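Local coordinates for protein SAM-dependent methyltransferase (Exiguobacterium sibiricum 255-15, PDB 3D2L) that probably transfers a methyl group from S-adenosylmethionine to an acceptor substrate, at residues A[48-62]-A[73-87]. Sequence-based numbering, arbitrary orientation.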
ATOM      1  N   THR A  48       1.258  -8.530  -4.196  1.00 29.87           N
ATOM      2  CA  THR A  48       2.416  -9.332  -3.799  1.00 29.33           C
ATOM      3  C   THR A  48       2.503 -10.602  -4.638  1.00 26.40           C
ATOM      4  O   THR A  48       3.560 -10.966  -5.146  1.00 26.43           O
ATOM      5  CB  THR A  48       2.366  -9.679  -2.276  1.00 27.37           C
ATOM      6  OG1 THR A  48       1.868  -8.545  -1.513  1.00 30.10           O
ATOM      7  CG2 THR A  48       3.741 -10.106  -1.769  1.00 32.38           C
ATOM      8  N   LEU A  49       1.379 -11.261  -4.826  1.00 28.83           N
ATOM      9  CA  LEU A  49       1.341 -12.470  -5.668  1.00 29.87           C
ATOM     10  C   LEU A  49       1.695 -12.215  -7.132  1.00 30.23           C
ATOM     11  O   LEU A  49       2.311 -13.107  -7.772  1.00 30.09           O
ATOM     12  CB  LEU A  49      -0.021 -13.183  -5.536  1.00 29.26           C
ATOM     13  CG  LEU A  49      -0.382 -13.671  -4.119  1.00 34.90           C
ATOM     14  CD1 LEU A  49      -1.622 -14.560  -4.196  1.00 31.71           C
ATOM     15  CD2 LEU A  49       0.782 -14.428  -3.471  1.00 36.65           C
ATOM     16  N   LEU A  50       1.294 -11.052  -7.684  1.00 27.53           N
ATOM     17  CA  LEU A  50       1.678 -10.653  -9.045  1.00 29.75           C
ATOM     18  C   LEU A  50       3.169 -10.375  -9.116  1.00 29.72           C
ATOM     19  O   LEU A  50       3.821 -10.752 -10.073  1.00 31.36           O
ATOM     20  CB  LEU A  50       0.859  -9.450  -9.554  1.00 30.60           C
ATOM     21  CG  LEU A  50      -0.619  -9.794  -9.698  1.00 28.51           C
ATOM     22  CD1 LEU A  50      -1.380  -8.561 -10.043  1.00 32.26           C
ATOM     23  CD2 LEU A  50      -0.842 -10.928 -10.749  1.00 26.28           C
ATOM     24  N   LEU A  51       3.698  -9.706  -8.095  1.00 29.03           N
ATOM     25  CA  LEU A  51       5.133  -9.475  -7.975  1.00 29.59           C
ATOM     26  C   LEU A  51       5.900 -10.777  -7.901  1.00 27.82           C
ATOM     27  O   LEU A  51       6.973 -10.910  -8.509  1.00 27.79           O
ATOM     28  CB  LEU A  51       5.394  -8.646  -6.706  1.00 28.65           C
ATOM     29  CG  LEU A  51       4.969  -7.170  -6.808  1.00 32.88           C
ATOM     30  CD1 LEU A  51       5.058  -6.449  -5.457  1.00 29.83           C
ATOM     31  CD2 LEU A  51       5.838  -6.476  -7.852  1.00 32.42           C
ATOM     32  N   ALA A  52       5.349 -11.763  -7.193  1.00 29.16           N
ATOM     33  CA  ALA A  52       6.021 -13.089  -7.038  1.00 28.16           C
ATOM     34  C   ALA A  52       6.255 -13.791  -8.391  1.00 32.43           C
ATOM     35  O   ALA A  52       7.095 -14.697  -8.505  1.00 29.79           O
ATOM     36  CB  ALA A  52       5.223 -13.986  -6.126  1.00 25.65           C
ATOM     37  N   ASP A  53       5.523 -13.361  -9.412  1.00 30.69           N
ATOM     38  CA  ASP A  53       5.737 -13.894 -10.746  1.00 30.45           C
ATOM     39  C   ASP A  53       6.989 -13.317 -11.409  1.00 31.17           C
ATOM     40  O   ASP A  53       7.396 -13.794 -12.442  1.00 27.80           O
ATOM     41  CB  ASP A  53       4.499 -13.689 -11.608  1.00 31.31           C
ATOM     42  CG  ASP A  53       3.320 -14.484 -11.102  1.00 34.44           C
ATOM     43  OD1 ASP A  53       3.522 -15.467 -10.358  1.00 36.04           O
ATOM     44  OD2 ASP A  53       2.185 -14.144 -11.460  1.00 37.18           O
ATOM     45  N   HIS A  54       7.629 -12.319 -10.801  1.00 29.06           N
ATOM     46  CA  HIS A  54       8.810 -11.702 -11.397  1.00 29.30           C
ATOM     47  C   HIS A  54       9.996 -11.576 -10.480  1.00 31.68           C
ATOM     48  O   HIS A  54      11.114 -11.375 -10.955  1.00 33.78           O
ATOM     49  CB  HIS A  54       8.445 -10.294 -11.895  1.00 28.49           C
ATOM     50  CG  HIS A  54       7.264 -10.285 -12.813  1.00 28.31           C
ATOM     51  ND1 HIS A  54       7.367 -10.583 -14.158  1.00 28.40           N
ATOM     52  CD2 HIS A  54       5.954 -10.057 -12.577  1.00 28.99           C
ATOM     53  CE1 HIS A  54       6.169 -10.525 -14.708  1.00 25.53           C
ATOM     54  NE2 HIS A  54       5.290 -10.223 -13.771  1.00 26.86           N
ATOM     55  N   TYR A  55       9.741 -11.719  -9.183  1.00 30.33           N
ATOM     56  CA  TYR A  55      10.720 -11.452  -8.140  1.00 31.11           C
ATOM     57  C   TYR A  55      10.636 -12.505  -7.036  1.00 33.56           C
ATOM     58  O   TYR A  55       9.647 -13.230  -6.944  1.00 35.50           O
ATOM     59  CB  TYR A  55      10.369 -10.109  -7.497  1.00 30.28           C
ATOM     60  CG  TYR A  55      10.379  -8.916  -8.404  1.00 26.88           C
ATOM     61  CD1 TYR A  55      11.590  -8.347  -8.802  1.00 28.51           C
ATOM     62  CD2 TYR A  55       9.183  -8.304  -8.836  1.00 31.32           C
ATOM     63  CE1 TYR A  55      11.630  -7.274  -9.658  1.00 28.52           C
ATOM     64  CE2 TYR A  55       9.228  -7.182  -9.664  1.00 33.76           C
ATOM     65  CZ  TYR A  55      10.461  -6.668 -10.059  1.00 28.47           C
ATOM     66  OH  TYR A  55      10.556  -5.565 -10.879  1.00 30.60           O
ATOM     67  N   GLU A  56      11.693 -12.616  -6.226  1.00 33.83           N
ATOM     68  CA  GLU A  56      11.638 -13.405  -4.989  1.00 33.72           C
ATOM     69  C   GLU A  56      11.020 -12.432  -3.971  1.00 33.85           C
ATOM     70  O   GLU A  56      11.688 -11.536  -3.513  1.00 35.42           O
ATOM     71  CB  GLU A  56      13.031 -13.838  -4.525  1.00 34.52           C
ATOM     72  CG  GLU A  56      13.891 -14.523  -5.617  1.00 46.90           C
ATOM     73  CD  GLU A  56      13.268 -15.810  -6.162  1.00 58.04           C
ATOM     74  OE1 GLU A  56      12.802 -16.629  -5.331  1.00 64.29           O
ATOM     75  OE2 GLU A  56      13.269 -16.004  -7.415  1.00 61.08           O
ATOM     76  N   VAL A  57       9.760 -12.634  -3.585  1.00 33.84           N
ATOM     77  CA  VAL A  57       9.038 -11.664  -2.760  1.00 34.76           C
ATOM     78  C   VAL A  57       8.682 -12.160  -1.390  1.00 31.25           C
ATOM     79  O   VAL A  57       8.387 -13.342  -1.179  1.00 29.85           O
ATOM     80  CB  VAL A  57       7.709 -11.195  -3.494  1.00 35.77           C
ATOM     81  CG1 VAL A  57       7.104  -9.915  -2.831  1.00 40.23           C
ATOM     82  CG2 VAL A  57       7.997 -10.907  -4.915  1.00 37.44           C
ATOM     83  N   THR A  58       8.719 -11.234  -0.445  1.00 30.31           N
ATOM     84  CA  THR A  58       8.302 -11.475   0.914  1.00 30.71           C
ATOM     85  C   THR A  58       7.292 -10.383   1.212  1.00 32.86           C
ATOM     86  O   THR A  58       7.547  -9.211   0.890  1.00 33.47           O
ATOM     87  CB  THR A  58       9.469 -11.364   1.889  1.00 33.60           C
ATOM     88  OG1 THR A  58      10.426 -12.366   1.586  1.00 35.90           O
ATOM     89  CG2 THR A  58       9.004 -11.534   3.288  1.00 32.78           C
ATOM     90  N   GLY A  59       6.126 -10.766   1.746  1.00 30.47           N
ATOM     91  CA  GLY A  59       5.101  -9.824   2.128  1.00 29.81           C
ATOM     92  C   GLY A  59       5.008  -9.599   3.632  1.00 30.47           C
ATOM     93  O   GLY A  59       5.140 -10.515   4.438  1.00 29.37           O
ATOM     94  N   VAL A  60       4.715  -8.370   4.030  1.00 28.65           N
ATOM     95  CA  VAL A  60       4.596  -8.014   5.430  1.00 31.91           C
ATOM     96  C   VAL A  60       3.383  -7.106   5.638  1.00 31.89           C
ATOM     97  O   VAL A  60       3.134  -6.210   4.844  1.00 31.83           O
ATOM     98  CB  VAL A  60       5.874  -7.260   5.880  1.00 35.37           C
ATOM     99  CG1 VAL A  60       5.655  -6.554   7.161  1.00 39.45           C
ATOM    100  CG2 VAL A  60       7.077  -8.220   5.973  1.00 35.40           C
ATOM    101  N   ASP A  61       2.599  -7.381   6.680  1.00 34.63           N
ATOM    102  CA  ASP A  61       1.451  -6.539   7.057  1.00 36.18           C
ATOM    103  C   ASP A  61       1.187  -6.677   8.570  1.00 34.45           C
ATOM    104  O   ASP A  61       1.589  -7.658   9.195  1.00 31.43           O
ATOM    105  CB  ASP A  61       0.232  -6.979   6.282  1.00 35.97           C
ATOM    106  CG  ASP A  61      -0.851  -5.943   6.262  1.00 40.29           C
ATOM    107  OD1 ASP A  61      -0.735  -4.978   5.479  1.00 42.00           O
ATOM    108  OD2 ASP A  61      -1.858  -6.121   6.962  1.00 37.07           O
ATOM    109  N   LEU A  62       0.503  -5.708   9.169  1.00 35.29           N
ATOM    110  CA  LEU A  62       0.153  -5.815  10.585  1.00 35.94           C
ATOM    111  C   LEU A  62      -1.057  -6.724  10.821  1.00 35.83           C
ATOM    112  O   LEU A  62      -1.274  -7.141  11.942  1.00 35.91           O
ATOM    113  CB  LEU A  62      -0.097  -4.438  11.242  1.00 37.53           C
ATOM    114  CG  LEU A  62       1.073  -3.746  11.939  1.00 40.92           C
ATOM    115  CD1 LEU A  62       0.685  -2.329  12.355  1.00 38.65           C
ATOM    116  CD2 LEU A  62       1.558  -4.556  13.163  1.00 43.05           C
ATOM    117  N   LYS A  73      -4.160 -17.840  -0.913  1.00 31.72           N
ATOM    118  CA  LYS A  73      -4.124 -17.533  -2.327  1.00 31.63           C
ATOM    119  C   LYS A  73      -2.801 -17.963  -2.950  1.00 32.66           C
ATOM    120  O   LYS A  73      -2.800 -18.548  -4.035  1.00 31.23           O
ATOM    121  CB  LYS A  73      -4.396 -16.037  -2.538  1.00 32.67           C
ATOM    122  CG  LYS A  73      -5.809 -15.645  -2.154  1.00 32.45           C
ATOM    123  CD  LYS A  73      -6.132 -14.211  -2.597  1.00 38.52           C
ATOM    124  CE  LYS A  73      -5.258 -13.123  -1.994  1.00 34.91           C
ATOM    125  NZ  LYS A  73      -5.484 -11.806  -2.697  1.00 32.92           N
ATOM    126  N   ALA A  74      -1.678 -17.708  -2.254  1.00 28.36           N
ATOM    127  CA  ALA A  74      -0.358 -18.147  -2.728  1.00 27.66           C
ATOM    128  C   ALA A  74      -0.315 -19.677  -2.837  1.00 30.29           C
ATOM    129  O   ALA A  74       0.096 -20.237  -3.854  1.00 31.31           O
ATOM    130  CB  ALA A  74       0.798 -17.620  -1.793  1.00 23.07           C
HETATM  131  N   MSE A  75      -0.763 -20.373  -1.801  1.00 29.09           N
HETATM  132  CA  MSE A  75      -0.752 -21.841  -1.860  1.00 31.00           C
HETATM  133  C   MSE A  75      -1.649 -22.388  -2.983  1.00 29.51           C
HETATM  134  O   MSE A  75      -1.298 -23.346  -3.665  1.00 29.82           O
HETATM  135  CB  MSE A  75      -1.206 -22.456  -0.525  1.00 31.30           C
HETATM  136  CG  MSE A  75      -0.390 -22.045   0.716  1.00 31.48           C
HETATM  137 SE   MSE A  75       1.530 -22.345   0.596  0.75 37.33          SE
HETATM  138  CE  MSE A  75       1.549 -24.319   0.676  1.00 35.18           C
ATOM    139  N   GLU A  76      -2.809 -21.784  -3.187  1.00 29.86           N
ATOM    140  CA  GLU A  76      -3.717 -22.284  -4.232  1.00 33.22           C
ATOM    141  C   GLU A  76      -3.202 -22.049  -5.663  1.00 31.91           C
ATOM    142  O   GLU A  76      -3.674 -22.680  -6.601  1.00 30.10           O
ATOM    143  CB  GLU A  76      -5.107 -21.712  -4.007  1.00 32.33           C
ATOM    144  CG  GLU A  76      -5.697 -22.323  -2.731  1.00 39.05           C
ATOM    145  CD  GLU A  76      -7.090 -21.829  -2.382  1.00 39.83           C
ATOM    146  OE1 GLU A  76      -7.431 -20.665  -2.697  1.00 40.92           O
ATOM    147  OE2 GLU A  76      -7.812 -22.625  -1.748  1.00 49.58           O
ATOM    148  N   THR A  77      -2.213 -21.165  -5.820  1.00 28.79           N
ATOM    149  CA  THR A  77      -1.645 -20.885  -7.139  1.00 30.84           C
ATOM    150  C   THR A  77      -0.198 -21.315  -7.232  1.00 30.50           C
ATOM    151  O   THR A  77       0.519 -20.918  -8.133  1.00 30.07           O
ATOM    152  CB  THR A  77      -1.805 -19.381  -7.505  1.00 32.29           C
ATOM    153  OG1 THR A  77      -1.221 -18.593  -6.487  1.00 29.16           O
ATOM    154  CG2 THR A  77      -3.287 -19.019  -7.613  1.00 28.47           C
ATOM    155  N   ASN A  78       0.206 -22.183  -6.319  1.00 31.57           N
ATOM    156  CA  ASN A  78       1.549 -22.716  -6.244  1.00 27.82           C
ATOM    157  C   ASN A  78       2.671 -21.676  -6.212  1.00 30.07           C
ATOM    158  O   ASN A  78       3.747 -21.941  -6.712  1.00 30.39           O
ATOM    159  CB  ASN A  78       1.829 -23.721  -7.365  1.00 28.30           C
ATOM    160  CG  ASN A  78       2.802 -24.769  -6.951  1.00 34.85           C
ATOM    161  OD1 ASN A  78       2.744 -25.233  -5.816  1.00 33.67           O
ATOM    162  ND2 ASN A  78       3.690 -25.185  -7.859  1.00 29.47           N
ATOM    163  N   ARG A  79       2.436 -20.514  -5.609  1.00 28.28           N
ATOM    164  CA  ARG A  79       3.480 -19.514  -5.493  1.00 30.04           C
ATOM    165  C   ARG A  79       4.158 -19.631  -4.147  1.00 31.57           C
ATOM    166  O   ARG A  79       3.501 -19.959  -3.151  1.00 32.38           O
ATOM    167  CB  ARG A  79       2.875 -18.115  -5.642  1.00 27.68           C
ATOM    168  CG  ARG A  79       2.392 -17.863  -7.061  1.00 30.46           C
ATOM    169  CD  ARG A  79       1.877 -16.504  -7.122  1.00 34.32           C
ATOM    170  NE  ARG A  79       1.471 -16.023  -8.446  1.00 31.92           N
ATOM    171  CZ  ARG A  79       0.215 -15.832  -8.836  1.00 35.93           C
ATOM    172  NH1 ARG A  79      -0.818 -16.235  -8.097  1.00 27.61           N
ATOM    173  NH2 ARG A  79      -0.010 -15.313 -10.028  1.00 37.54           N
ATOM    174  N   HIS A  80       5.470 -19.380  -4.105  1.00 34.16           N
ATOM    175  CA  HIS A  80       6.191 -19.339  -2.830  1.00 34.19           C
ATOM    176  C   HIS A  80       6.394 -17.904  -2.398  1.00 33.86           C
ATOM    177  O   HIS A  80       7.190 -17.161  -2.989  1.00 35.22           O
ATOM    178  CB  HIS A  80       7.557 -20.066  -2.858  1.00 37.94           C
ATOM    179  CG  HIS A  80       8.238 -20.051  -1.520  1.00 40.83           C
ATOM    180  ND1 HIS A  80       9.134 -19.068  -1.152  1.00 54.69           N
ATOM    181  CD2 HIS A  80       8.077 -20.837  -0.428  1.00 46.51           C
ATOM    182  CE1 HIS A  80       9.531 -19.280   0.088  1.00 47.09           C
ATOM    183  NE2 HIS A  80       8.905 -20.346   0.551  1.00 48.51           N
ATOM    184  N   VAL A  81       5.669 -17.512  -1.362  1.00 30.57           N
ATOM    185  CA  VAL A  81       5.747 -16.190  -0.842  1.00 31.49           C
ATOM    186  C   VAL A  81       5.571 -16.220   0.678  1.00 32.04           C
ATOM    187  O   VAL A  81       4.531 -16.588   1.207  1.00 32.04           O
ATOM    188  CB  VAL A  81       4.704 -15.260  -1.483  1.00 32.68           C
ATOM    189  CG1 VAL A  81       4.897 -13.880  -0.989  1.00 27.88           C
ATOM    190  CG2 VAL A  81       4.825 -15.273  -3.029  1.00 24.92           C
ATOM    191  N   ASP A  82       6.610 -15.815   1.362  1.00 29.22           N
ATOM    192  CA  ASP A  82       6.587 -15.724   2.818  1.00 29.90           C
ATOM    193  C   ASP A  82       5.836 -14.464   3.193  1.00 28.03           C
ATOM    194  O   ASP A  82       6.188 -13.430   2.697  1.00 28.69           O
ATOM    195  CB  ASP A  82       8.004 -15.577   3.347  1.00 31.84           C
ATOM    196  CG  ASP A  82       8.800 -16.844   3.284  1.00 30.91           C
ATOM    197  OD1 ASP A  82       8.281 -17.932   3.584  1.00 27.26           O
ATOM    198  OD2 ASP A  82       9.978 -16.747   2.956  1.00 40.34           O
ATOM    199  N   PHE A  83       4.785 -14.588   4.012  1.00 27.53           N
ATOM    200  CA  PHE A  83       4.059 -13.483   4.586  1.00 26.32           C
ATOM    201  C   PHE A  83       4.316 -13.505   6.114  1.00 27.06           C
ATOM    202  O   PHE A  83       4.151 -14.548   6.816  1.00 25.21           O
ATOM    203  CB  PHE A  83       2.555 -13.577   4.265  1.00 26.79           C
ATOM    204  CG  PHE A  83       2.208 -13.415   2.785  1.00 23.14           C
ATOM    205  CD1 PHE A  83       2.116 -12.157   2.209  1.00 26.98           C
ATOM    206  CD2 PHE A  83       1.951 -14.541   1.975  1.00 25.69           C
ATOM    207  CE1 PHE A  83       1.779 -12.000   0.894  1.00 30.36           C
ATOM    208  CE2 PHE A  83       1.630 -14.403   0.678  1.00 30.73           C
ATOM    209  CZ  PHE A  83       1.544 -13.109   0.108  1.00 27.69           C
ATOM    210  N   TRP A  84       4.734 -12.368   6.640  1.00 26.58           N
ATOM    211  CA  TRP A  84       5.026 -12.229   8.044  1.00 27.06           C
ATOM    212  C   TRP A  84       4.291 -11.037   8.612  1.00 30.25           C
ATOM    213  O   TRP A  84       4.059 -10.062   7.877  1.00 31.44           O
ATOM    214  CB  TRP A  84       6.524 -12.039   8.269  1.00 28.92           C
ATOM    215  CG  TRP A  84       7.403 -13.152   7.732  1.00 31.07           C
ATOM    216  CD1 TRP A  84       8.266 -13.078   6.679  1.00 34.41           C
ATOM    217  CD2 TRP A  84       7.504 -14.499   8.238  1.00 30.25           C
ATOM    218  NE1 TRP A  84       8.910 -14.279   6.514  1.00 31.06           N
ATOM    219  CE2 TRP A  84       8.446 -15.173   7.443  1.00 31.64           C
ATOM    220  CE3 TRP A  84       6.850 -15.208   9.260  1.00 31.83           C
ATOM    221  CZ2 TRP A  84       8.776 -16.516   7.650  1.00 33.84           C
ATOM    222  CZ3 TRP A  84       7.185 -16.532   9.474  1.00 33.84           C
ATOM    223  CH2 TRP A  84       8.138 -17.175   8.666  1.00 29.82           C
ATOM    224  N   VAL A  85       3.897 -11.145   9.890  1.00 28.57           N
ATOM    225  CA  VAL A  85       3.163 -10.073  10.596  1.00 31.76           C
ATOM    226  C   VAL A  85       4.201  -9.139  11.179  1.00 31.86           C
ATOM    227  O   VAL A  85       4.971  -9.529  12.040  1.00 31.66           O
ATOM    228  CB  VAL A  85       2.262 -10.617  11.715  1.00 34.74           C
ATOM    229  CG1 VAL A  85       1.604  -9.475  12.532  1.00 31.70           C
ATOM    230  CG2 VAL A  85       1.211 -11.575  11.119  1.00 26.10           C
ATOM    231  N   GLN A  86       4.262  -7.922  10.660  1.00 34.69           N
ATOM    232  CA  GLN A  86       5.216  -6.935  11.135  1.00 36.78           C
ATOM    233  C   GLN A  86       4.685  -5.559  10.820  1.00 37.14           C
ATOM    234  O   GLN A  86       3.980  -5.367   9.858  1.00 32.80           O
ATOM    235  CB  GLN A  86       6.588  -7.050  10.447  1.00 38.84           C
ATOM    236  CG  GLN A  86       7.343  -8.349  10.575  1.00 45.71           C
ATOM    237  CD  GLN A  86       8.759  -8.265   9.988  1.00 41.18           C
ATOM    238  OE1 GLN A  86       9.305  -7.184   9.797  1.00 41.50           O
ATOM    239  NE2 GLN A  86       9.349  -9.424   9.706  1.00 52.85           N
ATOM    240  N   ASP A  87       5.078  -4.610  11.639  1.00 35.05           N
ATOM    241  CA  ASP A  87       4.728  -3.205  11.491  1.00 36.70           C
ATOM    242  C   ASP A  87       5.794  -2.599  10.547  1.00 37.35           C
ATOM    243  O   ASP A  87       6.984  -2.846  10.770  1.00 33.66           O
ATOM    244  CB  ASP A  87       4.813  -2.612  12.894  1.00 38.62           C
ATOM    245  CG  ASP A  87       4.348  -1.188  12.977  1.00 47.25           C
ATOM    246  OD1 ASP A  87       4.490  -0.423  11.997  1.00 41.71           O
ATOM    247  OD2 ASP A  87       3.866  -0.828  14.073  1.00 53.96           O
TER
HETATM  248  O   HOH W   1       8.554 -15.198  -4.061  1.00 33.20           O
HETATM  249  O   HOH W   2       9.337 -15.333   0.102  1.00 33.97           O
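Gly59 donates from N to Asp82 O (2.8 Å) and accepts at O from Trp84 N (2.9 Å), the first of the hydrogen bonds that pair parallel strands 56-61 and 82-85; Asp61 N to Trp84 O and Gln86 N to Asp61 O continue them. At the N-terminal start of the pair, water 2 bridges Val57 O and Asp82 N.

In the turns before the strands, Arg79 grips Asp53 side-on, NE to OD1 (2.9 Å, N-H...O 179°) and NH2 to OD2 (2.9 Å), in a salt bridge with carboxylate and guanidinium nearly coplanar (28°). Its chain is extended from CG to NE, which carries the guanidinium over to Asp53, while the Leu49 carbonyl lies over one face. NH1 makes a more bent bond to Thr77 OG1, which is tilted from the guanidinium plane and itself bonded to Lys73 O. Replacing Arg79 by alanine is likely to leave the Asp53 carboxylate without this countercharge and to remove one bond to Thr77 OG1.

Leu49 CD2 meets Ala74 CB (3.6 Å) and the in-plane edge of the Phe83 ring at CZ (3.9 Å), while CD1 rests on Lys73 CB. With chi1 at -176°, CG2 of Val81 lies anti to the carbonyl carbon and presses on Ala52 CB (3.4 Å), tighter than usual van der Waals contact. Gly59 lets Phe83 CD1 lie 3.8 Å from its CA, where a CB would clash. On the other face, Thr58 CG2 touches the Trp84 indole edge.

This beta-alpha-beta crossover, with helix 64-76 between its strands, thus adds the outermost strand of the Rossmann-like sheet through backbone bonds and apolar packing on the sheet face that carries Phe83, and an ion pair joins the turns that follow helices 46-51 and 64-76.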